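PDB 3TOY: mandelate racemase/muconate lactonizing enzyme family protein from Bradyrhizobium sp. ORS 278, which is of unknown function but belongs by family to the enolase superfamily, which joins an alpha-plus-beta capping domain to a metal-binding barrel domain. Local coordinates for residues G55-I60 with H71-A76; V86-D91 with G121-A126. One frame throughout, in Å; residues are numbered along the deposited sequence.

Contact 1 of 2, residues G55-I60 with H71-A76; sequences GPLVLI and HSYLFA
Val58 and Leu74 face one another in the middle of an antiparallel pair of strands, their CB atoms 4.2 Å apart. On the same face Ile60 slants across Leu74, bringing its CD1 to 4.1 Å from Leu74 CG. Beta-branched Val58 and Ile60 suit an extended strand, and with Leu74 they make most of the helix-facing side apolar; Ser72, small enough to lie close under helix 122-142, is its polar exception. The other face carries Leu57, Leu59, Tyr73 and Phe75. Leu59 CD2 rests 3.6 Å from Tyr73 CB, while Leu57 CD2 reaches the edge of the Phe75 ring. Because Phe75 CG stands anti to the backbone N (chi1 171°), the ring lies alongside Pro56, with CE1 3.8 Å from Pro56 CD.

Five backbone hydrogen bonds join the strands. Val58 and Leu74 exchange a reciprocal pair. Ile60 and Ser72 form a less even one: Ile60 N to Ser72 O is 2.8 Å, but Ser72 N to Ile60 O is 3.1 Å. Pro56 has no N-H to give, so that end is closed by a single bond, from Ala76 N to Pro56 O. The polar ends are hydrogen-bonded beyond the two strands: Ser72 OG to Gly129 O, Tyr73 OH to Glu325, and His71 ND1 to Asp61.

This hairpin belongs to the antiparallel sheet of the N-terminal domain. Strand 29-47 pairs with the far edge of 50-64, helices 82-95 and 122-142 cover the Val58 and Ser72 face, and loop residues Ala346 and Ile349 meet the Leu57 and Leu59 face.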
loop_
_atom_site.group_PDB
_atom_site.type_symbol
_atom_site.label_atom_id
_atom_site.label_comp_id
_atom_site.label_asym_id
_atom_site.label_seq_id
_atom_site.Cartn_x
_atom_site.Cartn_y
_atom_site.Cartn_z
ATOM N N GLY A 55 6.077 -32.770 -33.961
ATOM C CA GLY A 55 5.687 -32.969 -32.566
ATOM C C GLY A 55 6.618 -33.899 -31.812
ATOM O O GLY A 55 6.410 -35.119 -31.802
ATOM N N PRO A 56 7.647 -33.337 -31.158
ATOM C CA PRO A 56 8.482 -34.173 -30.299
ATOM C C PRO A 56 7.737 -34.501 -29.007
ATOM O O PRO A 56 7.435 -33.593 -28.221
ATOM C CB PRO A 56 9.730 -33.312 -30.056
ATOM C CG PRO A 56 9.339 -31.900 -30.418
ATOM C CD PRO A 56 8.030 -31.910 -31.132
ATOM N N LEU A 57 7.392 -35.781 -28.819
ATOM C CA LEU A 57 6.616 -36.217 -27.656
ATOM C C LEU A 57 7.366 -37.281 -26.866
ATOM O O LEU A 57 8.186 -38.014 -27.412
ATOM C CB LEU A 57 5.264 -36.800 -28.066
ATOM C CG LEU A 57 4.418 -36.085 -29.117
ATOM C CD1 LEU A 57 3.083 -36.827 -29.338
ATOM C CD2 LEU A 57 4.173 -34.641 -28.669
ATOM N N VAL A 58 7.073 -37.367 -25.576
ATOM C CA VAL A 58 7.535 -38.470 -24.738
ATOM C C VAL A 58 6.303 -39.223 -24.260
ATOM O O VAL A 58 5.417 -38.648 -23.622
ATOM C CB VAL A 58 8.352 -37.976 -23.525
ATOM C CG1 VAL A 58 8.652 -39.124 -22.541
ATOM C CG2 VAL A 58 9.639 -37.292 -23.986
ATOM N N LEU A 59 6.235 -40.517 -24.575
ATOM C CA LEU A 59 5.083 -41.339 -24.223
ATOM C C LEU A 59 5.441 -42.164 -23.010
ATOM O O LEU A 59 6.467 -42.856 -22.998
ATOM C CB LEU A 59 4.705 -42.259 -25.402
ATOM C CG LEU A 59 4.660 -41.581 -26.772
ATOM C CD1 LEU A 59 4.279 -42.587 -27.885
ATOM C CD2 LEU A 59 3.676 -40.386 -26.756
ATOM N N ILE A 60 4.606 -42.085 -21.983
ATOM C CA ILE A 60 4.943 -42.596 -20.667
ATOM C C ILE A 60 4.005 -43.729 -20.342
ATOM O O ILE A 60 2.788 -43.608 -20.504
ATOM C CB ILE A 60 4.807 -41.465 -19.580
ATOM C CG1 ILE A 60 5.789 -40.324 -19.878
ATOM C CG2 ILE A 60 4.942 -42.015 -18.178
ATOM C CD1 ILE A 60 5.742 -39.121 -18.868
ATOM N N HIS A 71 -1.013 -44.399 -18.878
ATOM C CA HIS A 71 -0.347 -43.727 -19.961
ATOM C C HIS A 71 -0.487 -42.206 -19.798
ATOM O O HIS A 71 -1.489 -41.728 -19.276
ATOM C CB HIS A 71 -0.999 -44.078 -21.300
ATOM C CG HIS A 71 -1.125 -45.551 -21.558
ATOM N ND1 HIS A 71 -0.049 -46.341 -21.904
ATOM C CD2 HIS A 71 -2.205 -46.366 -21.547
ATOM C CE1 HIS A 71 -0.461 -47.584 -22.086
ATOM N NE2 HIS A 71 -1.764 -47.626 -21.877
ATOM N N SER A 72 0.495 -41.477 -20.306
ATOM C CA SER A 72 0.389 -40.031 -20.475
ATOM C C SER A 72 1.436 -39.650 -21.493
ATOM O O SER A 72 2.289 -40.471 -21.838
ATOM C CB SER A 72 0.670 -39.336 -19.138
ATOM O OG SER A 72 2.050 -39.423 -18.833
ATOM N N TYR A 73 1.382 -38.432 -22.018
ATOM C CA TYR A 73 2.493 -37.959 -22.847
ATOM C C TYR A 73 2.869 -36.506 -22.528
ATOM O O TYR A 73 2.054 -35.724 -21.972
ATOM C CB TYR A 73 2.182 -38.092 -24.358
ATOM C CG TYR A 73 1.188 -37.065 -24.872
ATOM C CD1 TYR A 73 1.622 -35.835 -25.377
ATOM C CD2 TYR A 73 -0.176 -37.317 -24.838
ATOM C CE1 TYR A 73 0.708 -34.874 -25.830
ATOM C CE2 TYR A 73 -1.091 -36.380 -25.287
ATOM C CZ TYR A 73 -0.639 -35.158 -25.771
ATOM O OH TYR A 73 -1.546 -34.239 -26.218
ATOM N N LEU A 74 4.104 -36.175 -22.875
ATOM C CA LEU A 74 4.647 -34.829 -22.793
ATOM C C LEU A 74 4.940 -34.314 -24.190
ATOM O O LEU A 74 5.467 -35.061 -25.029
ATOM C CB LEU A 74 5.952 -34.858 -22.011
ATOM C CG LEU A 74 5.877 -35.424 -20.599
ATOM C CD1 LEU A 74 7.285 -35.506 -20.020
ATOM C CD2 LEU A 74 4.972 -34.578 -19.708
ATOM N N PHE A 75 4.562 -33.058 -24.458
ATOM C CA PHE A 75 5.097 -32.320 -25.607
ATOM C C PHE A 75 6.413 -31.751 -25.146
ATOM O O PHE A 75 6.471 -31.082 -24.103
ATOM C CB PHE A 75 4.154 -31.191 -26.033
ATOM C CG PHE A 75 4.739 -30.268 -27.061
ATOM C CD1 PHE A 75 4.945 -30.696 -28.369
ATOM C CD2 PHE A 75 5.088 -28.962 -26.729
ATOM C CE1 PHE A 75 5.472 -29.847 -29.303
ATOM C CE2 PHE A 75 5.627 -28.117 -27.670
ATOM C CZ PHE A 75 5.818 -28.547 -28.957
ATOM N N ALA A 76 7.477 -32.008 -25.910
ATOM C CA ALA A 76 8.815 -31.723 -25.434
ATOM C C ALA A 76 9.416 -30.445 -26.008
ATOM O O ALA A 76 10.561 -30.097 -25.680
ATOM C CB ALA A 76 9.735 -32.923 -25.705
#

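Contact 2 of 2, residues V86-D91 with G121-A126; sequences VHLVED and GLVGMA. With NI (nickel (II) ion), chain G.
Leu88 is the main bump of this helix pair, and it enters a hollow on helix 122-142 bordered by Leu122, Val123 and Ala126. The hollow lies on the first turn of that helix, just after the N-cap residue Gly121. Each part of the leucine meets a different wall. Its CB lies 4.0 Å from Ala126 CB, its CD1 comes 3.9 Å from Leu122 CB, and its CD2 stands 4.1 Å from Val123 CG2. With CG anti to the carbonyl carbon (chi1 -75°), the fork of the leucine opens over this turn, crossing both Leu122 and Val123 at about a right angle.

The fit is reciprocal. Ala126 offers a small bump, a single methyl, which is received by Leu88 and Val89, with Ile92 one turn further along helix 82-95 also touching it. Val89 CG2 is 3.9 Å from Ala126 CB and equally near Ala126 CA. A residue as short as alanine suits the place where the backbones come closest, Val89 CA and Ala126 CA being 5.2 Å apart. No hydrogen bond crosses the interface; shape alone matches the two surfaces.

On another side of helix 82-95, His87 NE2 binds a nickel ion at 2.3 Å, together with water and with His87 of the second subunit. Leu88 also packs on Leu80 of that subunit, and Leu122 on its Val123. The short segments cross at -53°, an inclination common when ridges of one helix settle into grooves of another, and the pair belongs to the helical part of the capping domain found throughout the enolase superfamily.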
loop_
_atom_site.group_PDB
_atom_site.type_symbol
_atom_site.label_atom_id
_atom_site.label_comp_id
_atom_site.label_asym_id
_atom_site.label_seq_id
_atom_site.Cartn_x
_atom_site.Cartn_y
_atom_site.Cartn_z
ATOM N N VAL A 86 13.310 -38.725 -21.366
ATOM C CA VAL A 86 13.181 -40.190 -21.279
ATOM C C VAL A 86 13.954 -40.739 -20.081
ATOM O O VAL A 86 13.428 -41.542 -19.302
ATOM C CB VAL A 86 13.654 -40.862 -22.596
ATOM C CG1 VAL A 86 13.828 -42.379 -22.396
ATOM C CG2 VAL A 86 12.661 -40.560 -23.716
ATOM N N HIS A 87 15.179 -40.293 -19.934
ATOM C CA HIS A 87 16.021 -40.660 -18.826
ATOM C C HIS A 87 15.398 -40.317 -17.493
ATOM O O HIS A 87 15.360 -41.117 -16.599
ATOM C CB HIS A 87 17.298 -39.855 -18.878
ATOM C CG HIS A 87 18.453 -40.536 -19.535
ATOM N ND1 HIS A 87 19.192 -41.515 -18.913
ATOM C CD2 HIS A 87 19.053 -40.314 -20.726
ATOM C CE1 HIS A 87 20.163 -41.903 -19.719
ATOM N NE2 HIS A 87 20.108 -41.182 -20.821
ATOM N N LEU A 88 14.955 -39.078 -17.367
ATOM C CA LEU A 88 14.399 -38.628 -16.096
ATOM C C LEU A 88 13.177 -39.439 -15.697
ATOM O O LEU A 88 13.056 -39.877 -14.546
ATOM C CB LEU A 88 14.055 -37.141 -16.174
ATOM C CG LEU A 88 15.311 -36.276 -16.102
ATOM C CD1 LEU A 88 14.951 -34.876 -16.549
ATOM C CD2 LEU A 88 15.924 -36.268 -14.684
ATOM N N VAL A 89 12.268 -39.649 -16.642
ATOM C CA VAL A 89 11.063 -40.398 -16.350
ATOM C C VAL A 89 11.428 -41.826 -15.915
ATOM O O VAL A 89 10.880 -42.356 -14.954
ATOM C CB VAL A 89 10.131 -40.461 -17.561
ATOM C CG1 VAL A 89 9.007 -41.461 -17.298
ATOM C CG2 VAL A 89 9.550 -39.065 -17.877
ATOM N N GLU A 90 12.369 -42.439 -16.629
ATOM C CA GLU A 90 12.738 -43.820 -16.334
ATOM C C GLU A 90 13.492 -43.918 -15.028
ATOM O O GLU A 90 13.220 -44.817 -14.219
ATOM C CB GLU A 90 13.491 -44.459 -17.520
ATOM C CG GLU A 90 12.529 -44.703 -18.680
ATOM C CD GLU A 90 13.041 -45.662 -19.755
ATOM O OE1 GLU A 90 14.279 -45.825 -19.893
ATOM O OE2 GLU A 90 12.183 -46.235 -20.475
ATOM N N ASP A 91 14.396 -42.972 -14.797
ATOM C CA ASP A 91 15.157 -42.922 -13.556
ATOM C C ASP A 91 14.232 -42.729 -12.354
ATOM O O ASP A 91 14.333 -43.456 -11.365
ATOM C CB ASP A 91 16.195 -41.799 -13.607
ATOM C CG ASP A 91 17.522 -42.258 -14.178
ATOM O OD1 ASP A 91 17.550 -43.310 -14.851
ATOM O OD2 ASP A 91 18.538 -41.568 -13.953
ATOM N N GLY A 121 11.548 -27.043 -14.669
ATOM C CA GLY A 121 12.217 -27.426 -15.919
ATOM C C GLY A 121 11.969 -28.902 -16.228
ATOM O O GLY A 121 10.910 -29.450 -15.901
ATOM N N LEU A 122 12.943 -29.543 -16.873
ATOM C CA LEU A 122 12.737 -30.921 -17.364
ATOM C C LEU A 122 12.279 -31.881 -16.271
ATOM O O LEU A 122 11.410 -32.732 -16.513
ATOM C CB LEU A 122 13.998 -31.436 -18.082
ATOM C CG LEU A 122 14.459 -30.581 -19.266
ATOM C CD1 LEU A 122 15.771 -31.121 -19.862
ATOM C CD2 LEU A 122 13.405 -30.455 -20.378
ATOM N N VAL A 123 12.855 -31.761 -15.069
ATOM C CA VAL A 123 12.472 -32.616 -13.960
ATOM C C VAL A 123 10.989 -32.460 -13.666
ATOM O O VAL A 123 10.277 -33.444 -13.460
ATOM C CB VAL A 123 13.324 -32.304 -12.693
ATOM C CG1 VAL A 123 12.705 -32.895 -11.443
ATOM C CG2 VAL A 123 14.784 -32.759 -12.903
ATOM N N GLY A 124 10.515 -31.214 -13.653
ATOM C CA GLY A 124 9.098 -30.962 -13.412
ATOM C C GLY A 124 8.172 -31.584 -14.455
ATOM O O GLY A 124 7.070 -32.030 -14.128
ATOM N N MET A 125 8.605 -31.585 -15.712
ATOM C CA MET A 125 7.803 -32.186 -16.782
ATOM C C MET A 125 7.706 -33.699 -16.611
ATOM O O MET A 125 6.635 -34.290 -16.806
ATOM C CB MET A 125 8.391 -31.860 -18.139
ATOM C CG MET A 125 8.450 -30.351 -18.444
ATOM S SD MET A 125 9.424 -29.944 -19.882
ATOM C CE MET A 125 8.278 -30.292 -21.207
ATOM N N ALA A 126 8.837 -34.313 -16.248
ATOM C CA ALA A 126 8.866 -35.743 -15.879
ATOM C C ALA A 126 7.892 -36.043 -14.763
ATOM O O ALA A 126 7.069 -36.940 -14.873
ATOM C CB ALA A 126 10.262 -36.141 -15.459
HETATM NI NI NI G . 21.575 -40.807 -22.573
HETATM O O HOH W 1 22.552 -42.136 -23.931
HETATM O O HOH W 2 23.210 -40.852 -21.329
HETATM O O HOH W 3 20.026 -41.028 -24.045
HETATM O O HOH W 4 22.269 -42.743 -23.106
#

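In the fold
Contacts 1 and 2 are two layers of the same N-terminal domain, their centres about 11 Å apart. Both are buried, but contact 2 lies further from the centre of the chain and close to a second subunit, whereas the Tyr73 and Phe75 face of contact 1 adjoins residues later in the chain. Regular backbone hydrogen bonds give contact 1 its register; contact 2, between helices that satisfy their own backbones, needs no bond across it. They share no element, yet strand 69-75 precedes helix 82-95 in the chain and the layers touch: Ile60 CD1 packs on Val89 CG2 at 3.9 Å, and Leu74 CD2 approaches Met125 O at 3.4 Å, joining sheet to helices.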